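Side-chain contacts in ABC transporter substrate binding protein (Ribose) (Agrobacterium vitis, PDB 4WUT), which binds a sugar, D-fucose in this crystal, and probably delivers it to an ABC transporter as the solute-binding component: residues V33-T36 and F37-N40; G168-G171 and G172-Y176; T197-N200 and Q201-V205; G217-E220 and P221-I224; D245-Q248 and D249-E252. One frame throughout, in Å; residues are numbered along the deposited sequence.

Interaction 1: V33-T36 and F37-N40. With FCB (beta-D-fucopyranose), chain E.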
loop_
_atom_site.group_PDB
_atom_site.type_symbol
_atom_site.label_atom_id
_atom_site.label_comp_id
_atom_site.label_asym_id
_atom_site.label_seq_id
_atom_site.Cartn_x
_atom_site.Cartn_y
_atom_site.Cartn_z
ATOM N N VAL A 33 -5.662 -5.896 -10.170
ATOM C CA VAL A 33 -7.061 -5.988 -9.757
ATOM C C VAL A 33 -7.243 -7.167 -8.800
ATOM O O VAL A 33 -8.210 -7.216 -8.029
ATOM C CB VAL A 33 -7.997 -6.129 -10.965
ATOM C CG1 VAL A 33 -8.100 -4.796 -11.695
ATOM C CG2 VAL A 33 -7.510 -7.245 -11.893
ATOM N N ASN A 34 -6.285 -8.089 -8.834
ATOM C CA ASN A 34 -6.316 -9.281 -7.994
ATOM C C ASN A 34 -5.880 -9.009 -6.564
ATOM O O ASN A 34 -4.795 -9.454 -6.153
ATOM C CB ASN A 34 -5.394 -10.344 -8.591
ATOM C CG ASN A 34 -5.733 -10.662 -10.029
ATOM O OD1 ASN A 34 -6.910 -10.695 -10.404
ATOM N ND2 ASN A 34 -4.702 -10.907 -10.848
ATOM N N SER A 35 -6.723 -8.303 -5.804
ATOM C CA SER A 35 -6.316 -7.814 -4.505
ATOM C C SER A 35 -7.489 -7.276 -3.684
ATOM O O SER A 35 -8.257 -6.425 -4.156
ATOM C CB SER A 35 -5.281 -6.705 -4.740
ATOM O OG SER A 35 -5.093 -5.912 -3.608
ATOM N N THR A 36 -7.629 -7.731 -2.444
ATOM C CA THR A 36 -8.697 -7.199 -1.599
ATOM C C THR A 36 -8.434 -5.714 -1.285
ATOM O O THR A 36 -9.363 -4.936 -1.176
ATOM C CB THR A 36 -8.962 -8.046 -0.306
ATOM O OG1 THR A 36 -7.729 -8.404 0.318
ATOM C CG2 THR A 36 -9.709 -9.309 -0.635
ATOM N N PHE A 37 -7.163 -5.326 -1.167
ATOM C CA PHE A 37 -6.815 -3.930 -0.941
ATOM C C PHE A 37 -7.317 -3.074 -2.110
ATOM O O PHE A 37 -8.013 -2.099 -1.897
ATOM C CB PHE A 37 -5.300 -3.762 -0.742
ATOM C CG PHE A 37 -4.865 -2.328 -0.579
ATOM C CD1 PHE A 37 -4.545 -1.554 -1.677
ATOM C CD2 PHE A 37 -4.771 -1.752 0.679
ATOM C CE1 PHE A 37 -4.162 -0.231 -1.526
ATOM C CE2 PHE A 37 -4.389 -0.427 0.819
ATOM C CZ PHE A 37 -4.076 0.320 -0.284
ATOM N N TRP A 38 -6.955 -3.436 -3.343
ATOM C CA TRP A 38 -7.346 -2.616 -4.492
ATOM C C TRP A 38 -8.847 -2.691 -4.731
ATOM O O TRP A 38 -9.442 -1.722 -5.194
ATOM C CB TRP A 38 -6.546 -2.966 -5.766
ATOM C CG TRP A 38 -5.088 -2.630 -5.624
ATOM C CD1 TRP A 38 -4.038 -3.496 -5.615
ATOM C CD2 TRP A 38 -4.528 -1.326 -5.416
ATOM N NE1 TRP A 38 -2.858 -2.810 -5.430
ATOM C CE2 TRP A 38 -3.138 -1.479 -5.298
ATOM C CE3 TRP A 38 -5.075 -0.053 -5.316
ATOM C CZ2 TRP A 38 -2.285 -0.399 -5.079
ATOM C CZ3 TRP A 38 -4.229 1.018 -5.098
ATOM C CH2 TRP A 38 -2.852 0.842 -4.997
ATOM N N GLN A 39 -9.483 -3.804 -4.356
ATOM C CA GLN A 39 -10.932 -3.880 -4.477
ATOM C C GLN A 39 -11.641 -2.932 -3.499
ATOM O O GLN A 39 -12.741 -2.452 -3.775
ATOM C CB GLN A 39 -11.403 -5.324 -4.313
ATOM C CG GLN A 39 -11.065 -6.163 -5.539
ATOM C CD GLN A 39 -11.049 -7.661 -5.277
ATOM O OE1 GLN A 39 -11.412 -8.128 -4.199
ATOM N NE2 GLN A 39 -10.609 -8.425 -6.276
ATOM N N ASN A 40 -11.017 -2.670 -2.354
ATOM C CA ASN A 40 -11.573 -1.676 -1.429
ATOM C C ASN A 40 -11.387 -0.245 -1.963
ATOM O O ASN A 40 -12.269 0.600 -1.803
ATOM C CB ASN A 40 -10.970 -1.804 -0.039
ATOM C CG ASN A 40 -11.913 -1.296 1.051
ATOM O OD1 ASN A 40 -13.109 -1.611 1.051
ATOM N ND2 ASN A 40 -11.390 -0.469 1.961
HETATM C C1 FCB E . -0.713 -1.693 0.072
HETATM C C2 FCB E . 0.230 -0.763 -0.680
HETATM C C3 FCB E . -0.049 -0.747 -2.082
HETATM C C4 FCB E . -0.072 -2.189 -2.655
HETATM C C5 FCB E . -1.055 -2.978 -1.745
HETATM C C6 FCB E . -1.201 -4.465 -2.182
HETATM O O1 FCB E . -0.164 -1.860 1.292
HETATM O O2 FCB E . 0.005 0.567 -0.135
HETATM O O3 FCB E . 0.999 0.040 -2.704
HETATM O O4 FCB E . 1.256 -2.770 -2.680
HETATM O O5 FCB E . -0.595 -3.003 -0.465
#
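Ser35 and Trp38 meet at the start of helix 36-49, where Ser35 OG accepts the backbone N-H of Trp38 at 3.1 Å along a nearly straight line (172°). This is an N-cap, and the hydroxyl gets there by standing trans to the amide nitrogen of Ser35 (chi1 163°), which also sets Ser35 OG obliquely against the indole, 3.3 Å from Trp38 CD1. The two aromatic residues of this first turn meet the sugar. Phe37 offers one ring face, with C1 of the fucose 3.8 Å above the plane and over its centre. From the indole of Trp38, the benzo atom CZ2 comes within 3.7 Å of C4 of the sugar, while its NE1 is hydrogen-bonded to Glu65. Phe37 CD1 stands over the centre of the indole, so an edge of the phenyl ring meets the face of Trp38. Further out, Gln39 N binds Ser35 O at 2.9 Å, and the extended Gln39 side chain runs back over the loop to give a weak bond from Gln39 NE2 to Val33 O (3.2 Å, 134°). Glu220 receives both Phe37 N and Thr36 OG1, joining this helix start to helix 220-232. One turn on, Asn40 hydrogen-bonds Ser267, and Phe37 also touches that residue, so helix 36-49, which follows strand 25-29, lies against the start of helix 267-282.

Interaction 2: G168-G171 and G172-Y176. With FCB (beta-D-fucopyranose), chain E.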
loop_
_atom_site.group_PDB
_atom_site.type_symbol
_atom_site.label_atom_id
_atom_site.label_comp_id
_atom_site.label_asym_id
_atom_site.label_seq_id
_atom_site.Cartn_x
_atom_site.Cartn_y
_atom_site.Cartn_z
ATOM N N GLY A 168 9.193 4.790 1.198
ATOM C CA GLY A 168 8.987 5.486 2.445
ATOM C C GLY A 168 8.650 4.535 3.571
ATOM O O GLY A 168 9.120 4.698 4.683
ATOM N N ARG A 169 7.827 3.536 3.287
ATOM C CA ARG A 169 7.329 2.653 4.326
ATOM C C ARG A 169 8.471 1.815 4.907
ATOM O O ARG A 169 8.714 1.754 6.121
ATOM C CB ARG A 169 6.267 1.738 3.724
ATOM C CG ARG A 169 5.527 0.941 4.748
ATOM C CD ARG A 169 4.433 0.130 4.108
ATOM N NE ARG A 169 3.471 0.981 3.433
ATOM C CZ ARG A 169 2.476 0.559 2.665
ATOM N NH1 ARG A 169 2.263 -0.748 2.465
ATOM N NH2 ARG A 169 1.674 1.435 2.107
ATOM N N VAL A 170 9.203 1.166 4.018
ATOM C CA VAL A 170 10.268 0.298 4.458
ATOM C C VAL A 170 11.479 1.131 4.899
ATOM O O VAL A 170 12.161 0.794 5.849
ATOM C CB VAL A 170 10.610 -0.753 3.378
ATOM C CG1 VAL A 170 11.863 -1.545 3.753
ATOM C CG2 VAL A 170 9.411 -1.667 3.190
ATOM N N GLY A 171 11.759 2.235 4.227
ATOM C CA GLY A 171 12.804 3.115 4.710
ATOM C C GLY A 171 12.495 3.735 6.067
ATOM O O GLY A 171 13.386 3.863 6.913
ATOM N N GLY A 172 11.251 4.172 6.272
ATOM C CA GLY A 172 10.854 4.723 7.554
ATOM C C GLY A 172 11.054 3.692 8.657
ATOM O O GLY A 172 11.589 3.994 9.732
ATOM N N PHE A 173 10.608 2.470 8.395
ATOM C CA PHE A 173 10.764 1.369 9.338
ATOM C C PHE A 173 12.238 1.135 9.640
ATOM O O PHE A 173 12.663 1.127 10.795
ATOM C CB PHE A 173 10.135 0.088 8.761
ATOM C CG PHE A 173 10.194 -1.113 9.697
ATOM C CD1 PHE A 173 9.182 -1.358 10.617
ATOM C CD2 PHE A 173 11.264 -2.000 9.647
ATOM C CE1 PHE A 173 9.232 -2.450 11.452
ATOM C CE2 PHE A 173 11.321 -3.074 10.517
ATOM C CZ PHE A 173 10.300 -3.307 11.403
ATOM N N THR A 174 13.020 0.934 8.587
ATOM C CA THR A 174 14.402 0.569 8.726
ATOM C C THR A 174 15.207 1.652 9.440
ATOM O O THR A 174 16.011 1.355 10.306
ATOM C CB THR A 174 15.003 0.250 7.331
ATOM O OG1 THR A 174 14.264 -0.832 6.744
ATOM C CG2 THR A 174 16.453 -0.127 7.452
ATOM N N ASP A 175 14.985 2.903 9.069
ATOM C CA ASP A 175 15.737 4.000 9.665
ATOM C C ASP A 175 15.410 4.129 11.144
ATOM O O ASP A 175 16.290 4.442 11.969
ATOM C CB ASP A 175 15.429 5.321 8.953
ATOM C CG ASP A 175 15.976 5.371 7.531
ATOM O OD1 ASP A 175 16.739 4.468 7.139
ATOM O OD2 ASP A 175 15.634 6.330 6.809
ATOM N N TYR A 176 14.144 3.900 11.486
ATOM C CA TYR A 176 13.721 4.007 12.897
ATOM C C TYR A 176 14.345 2.899 13.724
ATOM O O TYR A 176 14.827 3.133 14.818
ATOM C CB TYR A 176 12.187 3.990 13.049
ATOM C CG TYR A 176 11.721 4.320 14.463
ATOM C CD1 TYR A 176 11.680 3.341 15.438
ATOM C CD2 TYR A 176 11.329 5.602 14.797
ATOM C CE1 TYR A 176 11.290 3.645 16.734
ATOM C CE2 TYR A 176 10.948 5.919 16.069
ATOM C CZ TYR A 176 10.910 4.935 17.025
ATOM O OH TYR A 176 10.500 5.263 18.289
HETATM C C1 FCB E . -0.713 -1.693 0.072
HETATM C C2 FCB E . 0.230 -0.763 -0.680
HETATM C C3 FCB E . -0.049 -0.747 -2.082
HETATM C C4 FCB E . -0.072 -2.189 -2.655
HETATM C C5 FCB E . -1.055 -2.978 -1.745
HETATM C C6 FCB E . -1.201 -4.465 -2.182
HETATM O O1 FCB E . -0.164 -1.860 1.292
HETATM O O2 FCB E . 0.005 0.567 -0.135
HETATM O O3 FCB E . 0.999 0.040 -2.704
HETATM O O4 FCB E . 1.256 -2.770 -2.680
HETATM O O5 FCB E . -0.595 -3.003 -0.465
#
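Val170 O is gripped twice by Thr174, whose backbone N and hydroxyl OG1 reach it at 2.9 Å and 2.8 Å from opposite faces of the carbonyl plane. The site lies within helix 164-180, the crossover helix of a beta-alpha-beta unit between strands 153-158 and 184-190. Thr174 OG1 can fold back onto the preceding turn because it sits beside its own backbone N (chi1 -59°), and it donates its hydrogen bond there; the same oxygen also brushes Val170 CG1 at 3.9 Å. Gly172 N makes a shorter bond, 2.7 Å to Gly168 O, approaching from above the plane of that carbonyl. Phe173 N donates to Arg169 O in the next step of the ladder. From here the side chains diverge. Phe173 turns inward to stack on Phe216 and pack on Ile154 and Val156, and it also meets Ala140 and Ala141 of helix 133-148. Arg169 instead runs to the sugar, its chain straight until it bends at chi3. Its guanidinium is fixed by Ala218 O at NH1 and Asn133 OD1 at NH2, which leaves the same two nitrogens aimed at neighbouring hydroxyls of the fucose. Arg169 NH1 donates to O1 of the sugar at 2.9 Å (162°), with O1 at the guanidinium edge near its plane, and Arg169 NH2 donates to O2, also at 2.9 Å (157°).

Interaction 3: T197-N200 and Q201-V205; sequences TALN and QTTDV. With CA (calcium ion), chain F.
A calcium site on helix 195-208 joins Asn200 and Asp204, one turn apart, so that both side chains reach the same ion from one side of the helix. Asn200 gives a single oxygen, OD1, 2.4 Å from the calcium. Asp204 chelates with both carboxylate oxygens, OD1 at 2.4 Å and OD2 at 2.5 Å from the ion, and a water is a further ligand. The amide and carboxylate planes stand 81° apart, and the shared cation allows two acceptors, Asn200 OD1 and Asp204 OD2, to sit only 3.2 Å from each other. Asn200 gets there with CG trans to its backbone N (chi1 -179°), while Asp204 leans back over the previous turn. Two carbonyls in this part of the helix accept twice. Ala198 O takes the backbone N and the hydroxyl of Thr202 from opposite faces of the carbonyl plane, and Leu199 O takes both donors of Thr203. Thr202 is buried against Met226 and Ala229 of helix 220-232 and Met157 of strand 153-158. Gln201 reaches Tyr190 O through NE2. Alongside it runs Thr197, whose methyl CG2 rests 3.7 Å from Gln201 CD.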
loop_
_atom_site.group_PDB
_atom_site.type_symbol
_atom_site.label_atom_id
_atom_site.label_comp_id
_atom_site.label_asym_id
_atom_site.label_seq_id
_atom_site.Cartn_x
_atom_site.Cartn_y
_atom_site.Cartn_z
ATOM N N THR A 197 4.837 -16.165 -2.732
ATOM C CA THR A 197 6.255 -15.882 -2.652
ATOM C C THR A 197 6.644 -15.471 -1.231
ATOM O O THR A 197 7.651 -15.948 -0.678
ATOM C CB THR A 197 6.636 -14.799 -3.625
ATOM O OG1 THR A 197 6.323 -15.255 -4.952
ATOM C CG2 THR A 197 8.101 -14.498 -3.531
ATOM N N ALA A 198 5.833 -14.585 -0.645
ATOM C CA ALA A 198 6.008 -14.186 0.749
ATOM C C ALA A 198 5.946 -15.353 1.725
ATOM O O ALA A 198 6.714 -15.400 2.709
ATOM C CB ALA A 198 4.969 -13.134 1.130
ATOM N N LEU A 199 5.036 -16.289 1.472
ATOM C CA LEU A 199 4.939 -17.492 2.300
ATOM C C LEU A 199 6.274 -18.268 2.260
ATOM O O LEU A 199 6.863 -18.585 3.303
ATOM C CB LEU A 199 3.737 -18.332 1.849
ATOM C CG LEU A 199 3.217 -19.370 2.849
ATOM C CD1 LEU A 199 1.834 -19.848 2.420
ATOM C CD2 LEU A 199 4.168 -20.517 2.943
ATOM N N ASN A 200 6.784 -18.554 1.068
ATOM C CA ASN A 200 8.058 -19.243 0.928
ATOM C C ASN A 200 9.216 -18.450 1.544
ATOM O O ASN A 200 9.992 -18.997 2.307
ATOM C CB ASN A 200 8.350 -19.523 -0.548
ATOM C CG ASN A 200 9.666 -20.280 -0.752
ATOM O OD1 ASN A 200 9.958 -21.242 -0.044
ATOM N ND2 ASN A 200 10.477 -19.812 -1.695
ATOM N N GLN A 201 9.318 -17.162 1.227
ATOM C CA GLN A 201 10.404 -16.369 1.779
ATOM C C GLN A 201 10.373 -16.329 3.298
ATOM O O GLN A 201 11.409 -16.392 3.926
ATOM C CB GLN A 201 10.389 -14.946 1.205
ATOM C CG GLN A 201 10.741 -14.906 -0.240
ATOM C CD GLN A 201 10.494 -13.546 -0.876
ATOM O OE1 GLN A 201 9.634 -12.776 -0.449
ATOM N NE2 GLN A 201 11.231 -13.272 -1.932
ATOM N N THR A 202 9.193 -16.205 3.875
ATOM C CA THR A 202 9.069 -16.258 5.327
ATOM C C THR A 202 9.429 -17.615 5.911
ATOM O O THR A 202 10.147 -17.721 6.897
ATOM C CB THR A 202 7.660 -15.860 5.763
ATOM O OG1 THR A 202 7.407 -14.514 5.342
ATOM C CG2 THR A 202 7.568 -15.871 7.257
ATOM N N THR A 203 8.960 -18.689 5.280
ATOM C CA THR A 203 9.330 -20.015 5.727
ATOM C C THR A 203 10.860 -20.168 5.759
ATOM O O THR A 203 11.448 -20.660 6.721
ATOM C CB THR A 203 8.702 -21.064 4.810
ATOM O OG1 THR A 203 7.274 -21.025 4.971
ATOM C CG2 THR A 203 9.210 -22.473 5.150
ATOM N N ASP A 204 11.502 -19.622 4.739
ATOM C CA ASP A 204 12.926 -19.711 4.605
ATOM C C ASP A 204 13.669 -18.846 5.628
ATOM O O ASP A 204 14.656 -19.297 6.172
ATOM C CB ASP A 204 13.325 -19.392 3.164
ATOM C CG ASP A 204 12.863 -20.481 2.173
ATOM O OD1 ASP A 204 12.532 -21.614 2.597
ATOM O OD2 ASP A 204 12.833 -20.193 0.962
ATOM N N VAL A 205 13.179 -17.638 5.883
ATOM C CA VAL A 205 13.787 -16.766 6.883
ATOM C C VAL A 205 13.674 -17.351 8.284
ATOM O O VAL A 205 14.609 -17.258 9.072
ATOM C CB VAL A 205 13.226 -15.354 6.805
ATOM C CG1 VAL A 205 13.874 -14.480 7.876
ATOM C CG2 VAL A 205 13.487 -14.766 5.481
HETATM CA CA CA F . 12.003 -22.462 0.405
HETATM O O HOH W 1 10.794 -23.951 1.942
#

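Interaction 4: G217-E220 and P221-I224. With FCB (beta-D-fucopyranose), chain E.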
loop_
_atom_site.group_PDB
_atom_site.type_symbol
_atom_site.label_atom_id
_atom_site.label_comp_id
_atom_site.label_asym_id
_atom_site.label_seq_id
_atom_site.Cartn_x
_atom_site.Cartn_y
_atom_site.Cartn_z
ATOM N N GLY A 217 6.012 -7.472 7.788
ATOM C CA GLY A 217 5.467 -7.717 6.463
ATOM C C GLY A 217 4.841 -6.445 5.924
ATOM O O GLY A 217 3.832 -5.988 6.462
ATOM N N ALA A 218 5.402 -5.868 4.863
ATOM C CA ALA A 218 5.148 -4.462 4.596
ATOM C C ALA A 218 3.951 -4.114 3.728
ATOM O O ALA A 218 3.696 -2.941 3.465
ATOM C CB ALA A 218 6.418 -3.813 4.039
ATOM N N ASN A 219 3.230 -5.112 3.233
ATOM C CA ASN A 219 1.955 -4.872 2.580
ATOM C C ASN A 219 1.035 -6.087 2.700
ATOM O O ASN A 219 1.414 -7.124 3.259
ATOM C CB ASN A 219 2.115 -4.417 1.118
ATOM C CG ASN A 219 2.382 -5.556 0.143
ATOM O OD1 ASN A 219 2.783 -6.663 0.504
ATOM N ND2 ASN A 219 2.176 -5.266 -1.132
ATOM N N GLU A 220 -0.160 -5.935 2.166
ATOM C CA GLU A 220 -1.221 -6.918 2.368
ATOM C C GLU A 220 -0.817 -8.361 1.990
ATOM O O GLU A 220 -0.824 -9.259 2.847
ATOM C CB GLU A 220 -2.515 -6.475 1.670
ATOM C CG GLU A 220 -3.669 -7.461 1.844
ATOM C CD GLU A 220 -4.874 -7.080 0.989
ATOM O OE1 GLU A 220 -4.785 -7.177 -0.257
ATOM O OE2 GLU A 220 -5.904 -6.654 1.543
ATOM N N PRO A 221 -0.447 -8.604 0.719
ATOM C CA PRO A 221 -0.140 -9.995 0.392
ATOM C C PRO A 221 1.106 -10.513 1.113
ATOM O O PRO A 221 1.207 -11.703 1.424
ATOM C CB PRO A 221 0.087 -9.963 -1.117
ATOM C CG PRO A 221 0.458 -8.520 -1.405
ATOM C CD PRO A 221 -0.411 -7.753 -0.477
ATOM N N THR A 222 2.054 -9.638 1.391
ATOM C CA THR A 222 3.289 -10.071 2.017
ATOM C C THR A 222 2.977 -10.473 3.452
ATOM O O THR A 222 3.473 -11.482 3.943
ATOM C CB THR A 222 4.375 -8.984 1.954
ATOM O OG1 THR A 222 4.619 -8.605 0.591
ATOM C CG2 THR A 222 5.632 -9.440 2.583
ATOM N N ALA A 223 2.153 -9.665 4.112
ATOM C CA ALA A 223 1.825 -9.952 5.505
ATOM C C ALA A 223 0.971 -11.192 5.640
ATOM O O ALA A 223 1.090 -11.927 6.631
ATOM C CB ALA A 223 1.127 -8.741 6.115
ATOM N N ILE A 224 0.095 -11.445 4.671
ATOM C CA ILE A 224 -0.717 -12.663 4.690
ATOM C C ILE A 224 0.171 -13.894 4.501
ATOM O O ILE A 224 0.088 -14.873 5.238
ATOM C CB ILE A 224 -1.817 -12.616 3.631
ATOM C CG1 ILE A 224 -2.818 -11.506 3.988
ATOM C CG2 ILE A 224 -2.519 -13.984 3.548
ATOM C CD1 ILE A 224 -3.840 -11.196 2.964
HETATM C C1 FCB E . -0.713 -1.693 0.072
HETATM C C2 FCB E . 0.230 -0.763 -0.680
HETATM C C3 FCB E . -0.049 -0.747 -2.082
HETATM C C4 FCB E . -0.072 -2.189 -2.655
HETATM C C5 FCB E . -1.055 -2.978 -1.745
HETATM C C6 FCB E . -1.201 -4.465 -2.182
HETATM O O1 FCB E . -0.164 -1.860 1.292
HETATM O O2 FCB E . 0.005 0.567 -0.135
HETATM O O3 FCB E . 0.999 0.040 -2.704
HETATM O O4 FCB E . 1.256 -2.770 -2.680
HETATM O O5 FCB E . -0.595 -3.003 -0.465
#
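The flat amide of Asn219 is taken at its oxygen by Thr222, whose N and OG1 arrive from opposite faces of the carbonyl plane. This is the N-cap of helix 220-232, just after strand 214-217. Asn219 OD1 accepts the hydroxyl Thr222 OG1 at 2.7 Å and the backbone Thr222 N at 3.2 Å, so two bonds fix the rotation of the amide. The amide reaches back to Thr222 with CG tucked between backbone N and carbonyl carbon (chi1 80°). The Pro221 ring crosses this side chain at about a right angle, with Pro221 CD 3.5 Å from Asn219 OD1. The main chain follows the same turn, Ala223 N reaching Asn219 O at 2.8 Å. The extended Glu220 side chain runs side by side with Ile224, 3.9 Å apart at Glu220 CG and Ile224 CD1; its carboxylate goes to Tyr313. With the oxygen occupied by the cap, the nitrogen end of the Asn219 amide is turned to Ser193 and the fucose. Pro221 CD lies 3.8 Å from the sugar methyl C6, and Asn219 ND2 donates to the sugar hydroxyl O4 at 3.1 Å (158°).

Interaction 5: D245-Q248 and D249-E252; sequences DGNQ and DLQE. With FCB (beta-D-fucopyranose), chain E.
Asp245 comes first, its carbonyl O 3.4 Å from Leu250 CD1 while its carboxylate reaches the sugar. The fucose hydroxyl O1 donates to Asp245 OD2 at 2.5 Å, and Gln265 holds the second oxygen, OD1, so the carboxylate is gripped at both ends. At Gly246 the carbonyl is taken by a side chain: Gln251 NE2 donates to Gly246 O at 3.0 Å from above the carbonyl plane. Asn247 is the N-cap of helix 248-255. With chi1 at 82° its amide folds back over the helix start, which lets Asn247 OD1 accept Leu250 N at 3.0 Å, nearly straight at 167°. The amide nitrogen Asn247 ND2 makes a weak bond to Asp249 OD2 at 3.1 Å and another bond to Thr36; Asp249 in turn forms a salt bridge with Arg228. Gln248 bends at chi2 so that its amide crosses that of Gln251, the planes 69° apart. The two nitrogens do not bond each other but share a water, 2.9 Å from Gln248 NE2 and 3.1 Å from Gln251 NE2. The short bond from the anomeric hydroxyl is consistent with an ionised Asp245 acting as a strong acceptor for the sugar.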
loop_
_atom_site.group_PDB
_atom_site.type_symbol
_atom_site.label_atom_id
_atom_site.label_comp_id
_atom_site.label_asym_id
_atom_site.label_seq_id
_atom_site.Cartn_x
_atom_site.Cartn_y
_atom_site.Cartn_z
ATOM N N ASP A 245 -2.043 -3.478 6.408
ATOM C CA ASP A 245 -3.327 -3.610 5.769
ATOM C C ASP A 245 -4.308 -4.440 6.610
ATOM O O ASP A 245 -3.956 -4.929 7.681
ATOM C CB ASP A 245 -3.173 -4.056 4.309
ATOM C CG ASP A 245 -2.412 -3.039 3.484
ATOM O OD1 ASP A 245 -2.756 -1.842 3.586
ATOM O OD2 ASP A 245 -1.468 -3.417 2.776
ATOM N N GLY A 246 -5.546 -4.540 6.150
ATOM C CA GLY A 246 -6.628 -4.867 7.048
ATOM C C GLY A 246 -7.740 -5.720 6.483
ATOM O O GLY A 246 -8.899 -5.521 6.832
ATOM N N ASN A 247 -7.409 -6.668 5.606
ATOM C CA ASN A 247 -8.464 -7.537 5.106
ATOM C C ASN A 247 -8.840 -8.610 6.124
ATOM O O ASN A 247 -8.331 -8.615 7.238
ATOM C CB ASN A 247 -8.060 -8.153 3.765
ATOM C CG ASN A 247 -7.169 -9.354 3.908
ATOM O OD1 ASN A 247 -6.512 -9.576 4.926
ATOM N ND2 ASN A 247 -7.107 -10.144 2.835
ATOM N N GLN A 248 -9.716 -9.523 5.732
ATOM C CA GLN A 248 -10.204 -10.548 6.666
ATOM C C GLN A 248 -9.071 -11.434 7.212
ATOM O O GLN A 248 -9.033 -11.738 8.406
ATOM C CB GLN A 248 -11.284 -11.401 6.000
ATOM C CG GLN A 248 -12.538 -10.626 5.608
ATOM C CD GLN A 248 -13.174 -9.894 6.775
ATOM O OE1 GLN A 248 -13.433 -10.480 7.837
ATOM N NE2 GLN A 248 -13.437 -8.604 6.585
ATOM N N ASP A 249 -8.134 -11.847 6.365
ATOM C CA ASP A 249 -7.048 -12.711 6.837
ATOM C C ASP A 249 -6.219 -12.004 7.912
ATOM O O ASP A 249 -5.813 -12.599 8.898
ATOM C CB ASP A 249 -6.093 -13.097 5.706
ATOM C CG ASP A 249 -6.771 -13.836 4.579
ATOM O OD1 ASP A 249 -6.857 -15.067 4.657
ATOM O OD2 ASP A 249 -7.188 -13.190 3.596
ATOM N N LEU A 250 -5.895 -10.745 7.674
ATOM C CA LEU A 250 -5.072 -9.994 8.608
ATOM C C LEU A 250 -5.824 -9.701 9.910
ATOM O O LEU A 250 -5.248 -9.790 11.000
ATOM C CB LEU A 250 -4.547 -8.721 7.938
ATOM C CG LEU A 250 -3.592 -9.029 6.774
ATOM C CD1 LEU A 250 -3.320 -7.799 5.922
ATOM C CD2 LEU A 250 -2.308 -9.587 7.333
ATOM N N GLN A 251 -7.112 -9.409 9.809
ATOM C CA GLN A 251 -7.930 -9.241 11.008
ATOM C C GLN A 251 -7.880 -10.517 11.845
ATOM O O GLN A 251 -7.735 -10.465 13.070
ATOM C CB GLN A 251 -9.374 -8.921 10.643
ATOM C CG GLN A 251 -9.572 -7.530 10.133
ATOM C CD GLN A 251 -10.981 -7.300 9.608
ATOM O OE1 GLN A 251 -11.971 -7.518 10.322
ATOM N NE2 GLN A 251 -11.080 -6.874 8.340
ATOM N N GLU A 252 -7.990 -11.660 11.175
ATOM C CA GLU A 252 -7.981 -12.941 11.890
ATOM C C GLU A 252 -6.641 -13.239 12.559
ATOM O O GLU A 252 -6.623 -13.775 13.691
ATOM C CB GLU A 252 -8.393 -14.092 10.972
ATOM C CG GLU A 252 -9.874 -14.064 10.630
ATOM C CD GLU A 252 -10.750 -13.930 11.878
ATOM O OE1 GLU A 252 -10.937 -14.943 12.594
ATOM O OE2 GLU A 252 -11.231 -12.800 12.157
HETATM C C1 FCB E . -0.713 -1.693 0.072
HETATM C C2 FCB E . 0.230 -0.763 -0.680
HETATM C C3 FCB E . -0.049 -0.747 -2.082
HETATM C C4 FCB E . -0.072 -2.189 -2.655
HETATM C C5 FCB E . -1.055 -2.978 -1.745
HETATM C C6 FCB E . -1.201 -4.465 -2.182
HETATM O O1 FCB E . -0.164 -1.860 1.292
HETATM O O2 FCB E . 0.005 0.567 -0.135
HETATM O O3 FCB E . 0.999 0.040 -2.704
HETATM O O4 FCB E . 1.256 -2.770 -2.680
HETATM O O5 FCB E . -0.595 -3.003 -0.465
HETATM O O HOH W 2 -14.055 -6.020 7.814
#

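In the fold
Along the chain the five contacts follow one another from 33-40 to 245-252. Interaction 1 starts the helix after strand 25-29, in one half of the fold, whereas interactions 2 to 5 lie on helices, or at their starts, between strands of the other half, as in the two-lobed periplasmic sugar-binding proteins. Interactions 1, 2, 4 and 5 converge on the fucose, although the centres of 1 and 2 are about 24 Å apart, on opposite sides of the chain's centre. Interaction 4 is the hub: it touches 1, 2, 3 and 5, and its links to 1, with those of 5, join the halves beside the bound sugar. Interaction 3 packs on 4 but carries calcium, away from the sugar.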